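Local coordinates for devB protein (Vibrio cholerae O1 biovar eltor str. N16961, PDB 1Y89) that is of unestablished function but probably hydrolyses 6-phosphogluconolactone in the pentose phosphate pathway, at residues E113-A118 with N159-A164; T153-A158 with K176-L181. All coordinates share one frame; numbering follows the deposited sequence.

Interaction 1 of 2, residues E113-A118 with N159-A164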
ATOM      1  N   GLU A 113       5.980  32.916  -9.599  1.00 20.71           N
ATOM      2  CA  GLU A 113       6.982  33.333  -8.606  1.00 20.88           C
ATOM      3  C   GLU A 113       6.389  33.528  -7.207  1.00 21.08           C
ATOM      4  O   GLU A 113       7.001  33.118  -6.227  1.00 20.87           O
ATOM      5  CB  GLU A 113       7.717  34.599  -9.054  1.00 21.67           C
ATOM      6  CG  GLU A 113       8.453  34.369 -10.367  1.00 24.43           C
ATOM      7  CD  GLU A 113       9.060  35.625 -10.974  1.00 31.62           C
ATOM      8  OE1 GLU A 113       9.149  36.680 -10.293  1.00 34.00           O
ATOM      9  OE2 GLU A 113       9.465  35.531 -12.147  1.00 31.40           O
ATOM     10  N   ARG A 114       5.234  34.192  -7.109  1.00 21.23           N
ATOM     11  CA  ARG A 114       4.523  34.320  -5.806  1.00 21.48           C
ATOM     12  C   ARG A 114       4.220  32.952  -5.181  1.00 20.99           C
ATOM     13  O   ARG A 114       4.461  32.705  -3.991  1.00 21.28           O
ATOM     14  CB  ARG A 114       3.213  35.098  -5.974  1.00 21.13           C
ATOM     15  CG  ARG A 114       2.591  35.562  -4.639  1.00 22.37           C
ATOM     16  CD  ARG A 114       1.046  35.625  -4.682  1.00 22.88           C
ATOM     17  NE  ARG A 114       0.451  34.344  -5.082  1.00 19.95           N
ATOM     18  CZ  ARG A 114       0.316  33.295  -4.264  1.00 23.36           C
ATOM     19  NH1 ARG A 114       0.699  33.383  -2.973  1.00 19.71           N
ATOM     20  NH2 ARG A 114      -0.208  32.163  -4.728  1.00 22.63           N
ATOM     21  N   PHE A 115       3.658  32.063  -5.988  1.00 20.61           N
ATOM     22  CA  PHE A 115       3.330  30.699  -5.562  1.00 20.03           C
ATOM     23  C   PHE A 115       4.588  29.994  -5.033  1.00 20.23           C
ATOM     24  O   PHE A 115       4.571  29.431  -3.937  1.00 19.01           O
ATOM     25  CB  PHE A 115       2.659  29.975  -6.774  1.00 19.83           C
ATOM     26  CG  PHE A 115       2.537  28.469  -6.653  1.00 20.76           C
ATOM     27  CD1 PHE A 115       1.974  27.867  -5.525  1.00 20.14           C
ATOM     28  CD2 PHE A 115       2.872  27.662  -7.738  1.00 19.97           C
ATOM     29  CE1 PHE A 115       1.823  26.462  -5.476  1.00 21.89           C
ATOM     30  CE2 PHE A 115       2.734  26.259  -7.678  1.00 19.57           C
ATOM     31  CZ  PHE A 115       2.206  25.673  -6.547  1.00 19.19           C
ATOM     32  N   ALA A 116       5.694  30.086  -5.784  1.00 20.00           N
ATOM     33  CA  ALA A 116       6.948  29.475  -5.372  1.00 20.18           C
ATOM     34  C   ALA A 116       7.420  29.997  -3.999  1.00 20.97           C
ATOM     35  O   ALA A 116       7.833  29.214  -3.131  1.00 20.13           O
ATOM     36  CB  ALA A 116       8.046  29.722  -6.437  1.00 20.52           C
ATOM     37  N   GLN A 117       7.374  31.320  -3.821  1.00 21.23           N
ATOM     38  CA  GLN A 117       7.890  31.943  -2.593  1.00 22.46           C
ATOM     39  C   GLN A 117       6.972  31.541  -1.439  1.00 21.11           C
ATOM     40  O   GLN A 117       7.453  31.291  -0.342  1.00 20.48           O
ATOM     41  CB  GLN A 117       7.907  33.472  -2.699  1.00 22.98           C
ATOM     42  CG  GLN A 117       8.795  34.044  -3.793  1.00 30.56           C
ATOM     43  CD  GLN A 117      10.281  33.663  -3.645  1.00 39.46           C
ATOM     44  OE1 GLN A 117      10.724  32.572  -4.079  1.00 43.93           O
ATOM     45  NE2 GLN A 117      11.060  34.579  -3.080  1.00 42.46           N
ATOM     46  N   ALA A 118       5.655  31.475  -1.706  1.00 21.15           N
ATOM     47  CA  ALA A 118       4.662  31.096  -0.688  1.00 20.52           C
ATOM     48  C   ALA A 118       4.927  29.661  -0.162  1.00 21.19           C
ATOM     49  O   ALA A 118       4.920  29.418   1.071  1.00 20.95           O
ATOM     50  CB  ALA A 118       3.215  31.216  -1.244  1.00 21.02           C
ATOM     51  N   ASN A 159      13.644  25.824 -10.479  1.00 23.37           N
ATOM     52  CA  ASN A 159      12.529  26.574  -9.895  1.00 23.11           C
ATOM     53  C   ASN A 159      11.473  25.636  -9.285  1.00 21.97           C
ATOM     54  O   ASN A 159      11.435  24.429  -9.589  1.00 20.75           O
ATOM     55  CB  ASN A 159      11.861  27.484 -10.930  1.00 22.54           C
ATOM     56  CG  ASN A 159      12.774  28.558 -11.479  1.00 25.26           C
ATOM     57  OD1 ASN A 159      12.645  28.950 -12.645  1.00 28.28           O
ATOM     58  ND2 ASN A 159      13.647  29.084 -10.651  1.00 21.83           N
ATOM     59  N   LEU A 160      10.604  26.201  -8.437  1.00 21.05           N
ATOM     60  CA  LEU A 160       9.554  25.421  -7.788  1.00 21.10           C
ATOM     61  C   LEU A 160       8.248  25.411  -8.567  1.00 20.52           C
ATOM     62  O   LEU A 160       7.367  24.570  -8.319  1.00 19.63           O
ATOM     63  CB  LEU A 160       9.320  25.896  -6.341  1.00 21.48           C
ATOM     64  CG  LEU A 160      10.568  26.024  -5.461  1.00 24.07           C
ATOM     65  CD1 LEU A 160      10.191  26.581  -4.092  1.00 24.16           C
ATOM     66  CD2 LEU A 160      11.283  24.666  -5.335  1.00 23.75           C
ATOM     67  N   SER A 161       8.098  26.344  -9.508  1.00 20.06           N
ATOM     68  CA  SER A 161       6.849  26.406 -10.288  1.00 19.97           C
ATOM     69  C   SER A 161       7.226  26.873 -11.670  1.00 20.77           C
ATOM     70  O   SER A 161       8.351  27.350 -11.890  1.00 19.85           O
ATOM     71  CB  SER A 161       5.893  27.416  -9.676  1.00 20.12           C
ATOM     72  OG  SER A 161       6.540  28.697  -9.682  1.00 20.20           O
ATOM     73  N   VAL A 162       6.278  26.762 -12.592  1.00 20.39           N
ATOM     74  CA  VAL A 162       6.540  27.097 -13.975  1.00 21.46           C
ATOM     75  C   VAL A 162       5.225  27.503 -14.618  1.00 20.99           C
ATOM     76  O   VAL A 162       4.164  26.979 -14.234  1.00 21.18           O
ATOM     77  CB  VAL A 162       7.228  25.880 -14.728  1.00 21.17           C
ATOM     78  CG1 VAL A 162       6.310  24.623 -14.782  1.00 21.27           C
ATOM     79  CG2 VAL A 162       7.750  26.295 -16.134  1.00 21.24           C
ATOM     80  N   VAL A 163       5.284  28.410 -15.602  1.00 20.60           N
ATOM     81  CA  VAL A 163       4.116  28.660 -16.446  1.00 20.93           C
ATOM     82  C   VAL A 163       4.144  27.679 -17.610  1.00 21.50           C
ATOM     83  O   VAL A 163       5.171  27.543 -18.269  1.00 21.87           O
ATOM     84  CB  VAL A 163       4.038  30.134 -16.954  1.00 21.35           C
ATOM     85  CG1 VAL A 163       2.818  30.346 -17.931  1.00 19.78           C
ATOM     86  CG2 VAL A 163       3.965  31.092 -15.762  1.00 20.13           C
ATOM     87  N   ALA A 164       3.028  26.996 -17.848  1.00 20.96           N
ATOM     88  CA  ALA A 164       2.938  26.000 -18.907  1.00 22.21           C
ATOM     89  C   ALA A 164       1.748  26.321 -19.815  1.00 22.89           C
ATOM     90  O   ALA A 164       0.786  26.925 -19.374  1.00 23.02           O
ATOM     91  CB  ALA A 164       2.765  24.597 -18.295  1.00 20.71           C
TER

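Interaction 2 of 2, residues T153-A158 with K176-L181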
ATOM      1  N   THR A 153       8.343  19.479 -20.766  1.00 25.80           N
ATOM      2  CA  THR A 153       8.749  19.474 -19.372  1.00 24.80           C
ATOM      3  C   THR A 153      10.288  19.499 -19.235  1.00 25.18           C
ATOM      4  O   THR A 153      10.992  18.673 -19.835  1.00 24.76           O
ATOM      5  CB  THR A 153       8.204  18.223 -18.658  1.00 24.31           C
ATOM      6  OG1 THR A 153       6.767  18.256 -18.700  1.00 23.53           O
ATOM      7  CG2 THR A 153       8.681  18.158 -17.192  1.00 23.91           C
ATOM      8  N   ASP A 154      10.780  20.428 -18.430  1.00 25.01           N
ATOM      9  CA  ASP A 154      12.206  20.507 -18.117  1.00 26.54           C
ATOM     10  C   ASP A 154      12.390  19.839 -16.759  1.00 26.94           C
ATOM     11  O   ASP A 154      12.075  20.436 -15.717  1.00 26.20           O
ATOM     12  CB  ASP A 154      12.680  21.960 -18.080  1.00 26.11           C
ATOM     13  CG  ASP A 154      14.150  22.088 -17.667  1.00 28.50           C
ATOM     14  OD1 ASP A 154      14.836  21.054 -17.487  1.00 26.30           O
ATOM     15  OD2 ASP A 154      14.613  23.222 -17.504  1.00 28.30           O
ATOM     16  N   TYR A 155      12.864  18.591 -16.793  1.00 26.76           N
ATOM     17  CA  TYR A 155      13.021  17.781 -15.594  1.00 28.99           C
ATOM     18  C   TYR A 155      14.172  18.274 -14.748  1.00 30.17           C
ATOM     19  O   TYR A 155      14.327  17.822 -13.624  1.00 33.28           O
ATOM     20  CB  TYR A 155      13.221  16.283 -15.928  1.00 28.26           C
ATOM     21  CG  TYR A 155      12.025  15.689 -16.598  1.00 27.59           C
ATOM     22  CD1 TYR A 155      10.916  15.230 -15.845  1.00 26.86           C
ATOM     23  CD2 TYR A 155      11.967  15.614 -17.970  1.00 27.84           C
ATOM     24  CE1 TYR A 155       9.789  14.695 -16.479  1.00 27.79           C
ATOM     25  CE2 TYR A 155      10.840  15.072 -18.618  1.00 29.14           C
ATOM     26  CZ  TYR A 155       9.762  14.627 -17.869  1.00 28.84           C
ATOM     27  OH  TYR A 155       8.673  14.122 -18.554  1.00 29.54           O
ATOM     28  N   ALA A 156      14.981  19.183 -15.278  1.00 29.72           N
ATOM     29  CA  ALA A 156      16.088  19.732 -14.511  1.00 29.09           C
ATOM     30  C   ALA A 156      15.803  21.142 -14.007  1.00 28.23           C
ATOM     31  O   ALA A 156      16.714  21.817 -13.534  1.00 28.28           O
ATOM     32  CB  ALA A 156      17.379  19.700 -15.339  1.00 29.29           C
ATOM     33  N   ASP A 157      14.554  21.592 -14.104  1.00 26.38           N
ATOM     34  CA  ASP A 157      14.213  22.983 -13.737  1.00 25.40           C
ATOM     35  C   ASP A 157      14.457  23.136 -12.233  1.00 24.36           C
ATOM     36  O   ASP A 157      13.934  22.347 -11.426  1.00 23.61           O
ATOM     37  CB  ASP A 157      12.753  23.279 -14.085  1.00 23.94           C
ATOM     38  CG  ASP A 157      12.372  24.746 -13.926  1.00 26.20           C
ATOM     39  OD1 ASP A 157      13.084  25.543 -13.253  1.00 24.20           O
ATOM     40  OD2 ASP A 157      11.314  25.109 -14.474  1.00 26.01           O
ATOM     41  N   ALA A 158      15.270  24.120 -11.869  1.00 23.02           N
ATOM     42  CA  ALA A 158      15.603  24.352 -10.457  1.00 23.76           C
ATOM     43  C   ALA A 158      14.540  25.201  -9.715  1.00 24.03           C
ATOM     44  O   ALA A 158      14.548  25.290  -8.464  1.00 24.45           O
ATOM     45  CB  ALA A 158      16.999  24.978 -10.323  1.00 23.52           C
ATOM     46  N   LYS A 176       3.382  23.262 -10.365  1.00 20.01           N
ATOM     47  CA  LYS A 176       4.592  22.787  -9.686  1.00 20.90           C
ATOM     48  C   LYS A 176       5.560  22.260 -10.735  1.00 21.07           C
ATOM     49  O   LYS A 176       5.115  21.751 -11.780  1.00 21.27           O
ATOM     50  CB  LYS A 176       4.261  21.623  -8.746  1.00 20.50           C
ATOM     51  CG  LYS A 176       3.583  22.060  -7.446  1.00 20.14           C
ATOM     52  CD  LYS A 176       3.502  20.838  -6.471  1.00 21.03           C
ATOM     53  CE  LYS A 176       2.953  21.195  -5.070  1.00 22.78           C
ATOM     54  NZ  LYS A 176       1.611  21.853  -5.016  1.00 20.71           N
ATOM     55  N   THR A 177       6.870  22.369 -10.473  1.00 20.66           N
ATOM     56  CA  THR A 177       7.849  21.718 -11.331  1.00 20.70           C
ATOM     57  C   THR A 177       8.069  20.273 -10.876  1.00 20.86           C
ATOM     58  O   THR A 177       7.657  19.897  -9.759  1.00 20.28           O
ATOM     59  CB  THR A 177       9.204  22.428 -11.272  1.00 21.07           C
ATOM     60  OG1 THR A 177       9.633  22.489  -9.901  1.00 20.38           O
ATOM     61  CG2 THR A 177       9.082  23.829 -11.878  1.00 18.75           C
ATOM     62  N   ALA A 178       8.741  19.478 -11.714  1.00 20.69           N
ATOM     63  CA  ALA A 178       9.051  18.071 -11.354  1.00 21.67           C
ATOM     64  C   ALA A 178       9.806  17.983 -10.009  1.00 22.13           C
ATOM     65  O   ALA A 178       9.582  17.077  -9.196  1.00 21.95           O
ATOM     66  CB  ALA A 178       9.867  17.407 -12.459  1.00 20.47           C
ATOM     67  N   LYS A 179      10.697  18.946  -9.790  1.00 21.35           N
ATOM     68  CA  LYS A 179      11.509  19.001  -8.584  1.00 21.55           C
ATOM     69  C   LYS A 179      10.681  18.979  -7.306  1.00 21.31           C
ATOM     70  O   LYS A 179      11.045  18.299  -6.325  1.00 21.72           O
ATOM     71  CB  LYS A 179      12.336  20.290  -8.636  1.00 21.97           C
ATOM     72  CG  LYS A 179      13.096  20.602  -7.405  1.00 23.35           C
ATOM     73  CD  LYS A 179      13.900  21.903  -7.707  1.00 22.86           C
ATOM     74  CE  LYS A 179      14.781  22.254  -6.573  1.00 22.03           C
ATOM     75  NZ  LYS A 179      15.726  23.407  -6.900  1.00 20.60           N
ATOM     76  N   VAL A 180       9.583  19.736  -7.290  1.00 19.84           N
ATOM     77  CA  VAL A 180       8.734  19.725  -6.088  1.00 20.50           C
ATOM     78  C   VAL A 180       8.054  18.347  -5.903  1.00 20.70           C
ATOM     79  O   VAL A 180       7.969  17.802  -4.779  1.00 20.56           O
ATOM     80  CB  VAL A 180       7.680  20.857  -6.155  1.00 20.92           C
ATOM     81  CG1 VAL A 180       6.739  20.800  -4.949  1.00 20.24           C
ATOM     82  CG2 VAL A 180       8.422  22.248  -6.259  1.00 19.67           C
ATOM     83  N   LEU A 181       7.539  17.775  -6.991  1.00 20.68           N
ATOM     84  CA  LEU A 181       6.985  16.410  -6.877  1.00 21.36           C
ATOM     85  C   LEU A 181       7.982  15.376  -6.371  1.00 20.78           C
ATOM     86  O   LEU A 181       7.658  14.547  -5.514  1.00 20.46           O
ATOM     87  CB  LEU A 181       6.392  15.935  -8.216  1.00 22.38           C
ATOM     88  CG  LEU A 181       5.002  16.393  -8.614  1.00 24.65           C
ATOM     89  CD1 LEU A 181       4.755  17.901  -8.405  1.00 23.40           C
ATOM     90  CD2 LEU A 181       4.720  15.985 -10.134  1.00 23.86           C
TER
HETATM   91  O   HOH W   1       9.783  20.569 -14.177  1.00 23.89           O
HETATM   92  O   HOH W   2      12.149  20.295 -12.013  1.00 23.60           O

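Interaction 1 of 2, residues E113-A118 with N159-A164
A116 of helix 108-122 faces L160, just before strand 161-165, and S161, its first residue, and the axes of helix 113-118 and strand 161-164 run nearly antiparallel, at 157°, with a closest approach of 8.1 Å. The fold is an alpha/beta domain of the glucosamine-6-phosphate isomerase and 6-phosphogluconolactonase family. Strand 161-165 is an outermost strand of the main mixed sheet within this chain, and the helix packs against it there. The backbones come nearest at A116 and L160, whose CA atoms are 5.4 Å apart. A small residue on the helix suits so close an approach.

The CB of A116 is directed at the strand and meets two side chains. It lies 4.0 Å from L160 CB and 3.7 Å from S161 OG. L160 reaches further along the helix with one branch. Its CD1 comes to 3.7 Å from A116 O, a van der Waals contact of a methyl with a backbone carbonyl oxygen. The L160 side chain also packs on M119 of the same helix and on T129 and P130 of strand 129-130.

F115 takes the other part of the contact. CG stands anti to the backbone N (chi1 166°), which brings the ring nearer to the strand than the start of the side chain would suggest. The CD2 and CE2 side of the ring meets S161 CB obliquely. The ring also packs on V174 and K176 of the neighbouring strand 172-176, and it is buried.

S161 thus touches both helix residues, CB against the ring and OG beside the methyl group. No hydrogen bond joins the two segments. The hydroxyl of S161 instead bonds to the backbone O of A112, one residue before this part of the helix. At the ring, the nearest approach is F115 CD2 to S161 CB, 3.6 Å.

Interaction 2 of 2, residues T153-A158 with K176-L181
K179 reaches across to A158 with a fully extended side chain. CG is anti to the backbone N (chi1 172°), and the chain runs past D157 O to the next carbonyl. There NZ donates a hydrogen bond of 2.7 Å to A158 O. The C=O...NZ angle is 122°, with NZ tilted 19° from the carbonyl plane. On the way, K179 CD lies 3.7 Å from D157 O.

D157 and T177 cross at about a right angle. The methyl CG2 of T177 meets the carboxylate at OD2, 3.7 Å away. Their polar ends turn to N159: D157 OD1 accepts from its backbone N, and T177 OG1 bonds to its O.

T177 is the N-cap of helix 178-183, and the loop opposite it forms a type I turn from D154 to D157. An Asx turn, A156 N to D154 OD1, lies within it. Two waters bridge the loop to the first turn of the helix. One links D154 O with A178 N, the other D157 O with K179 N. A178 CB meets the Y155 ring obliquely, 4.2 Å from CD1, while T153 CG2 sits over the centre of one ring face.

Of the parts involved, helix 108-122 comes first, and the loop 153-158 follows strand 134-137. The loop leads directly into 159-164, so one continuous run supplies a segment to each interaction. Interaction 1 closes a 40-residue excursion by bringing strand 161-165 back to the helix. Interaction 2 closes a shorter one of 17 residues, which holds strand 161-165 and all of strand 172-176 but its last residue. The two cross rather than nest, because 153-158 lies between the segments of interaction 1 while 176-181 comes after both of them. They also touch, through N159 and L160 with T177. Together they tie helix 108-122, the sheet edge, the loop and the start of helix 178-183.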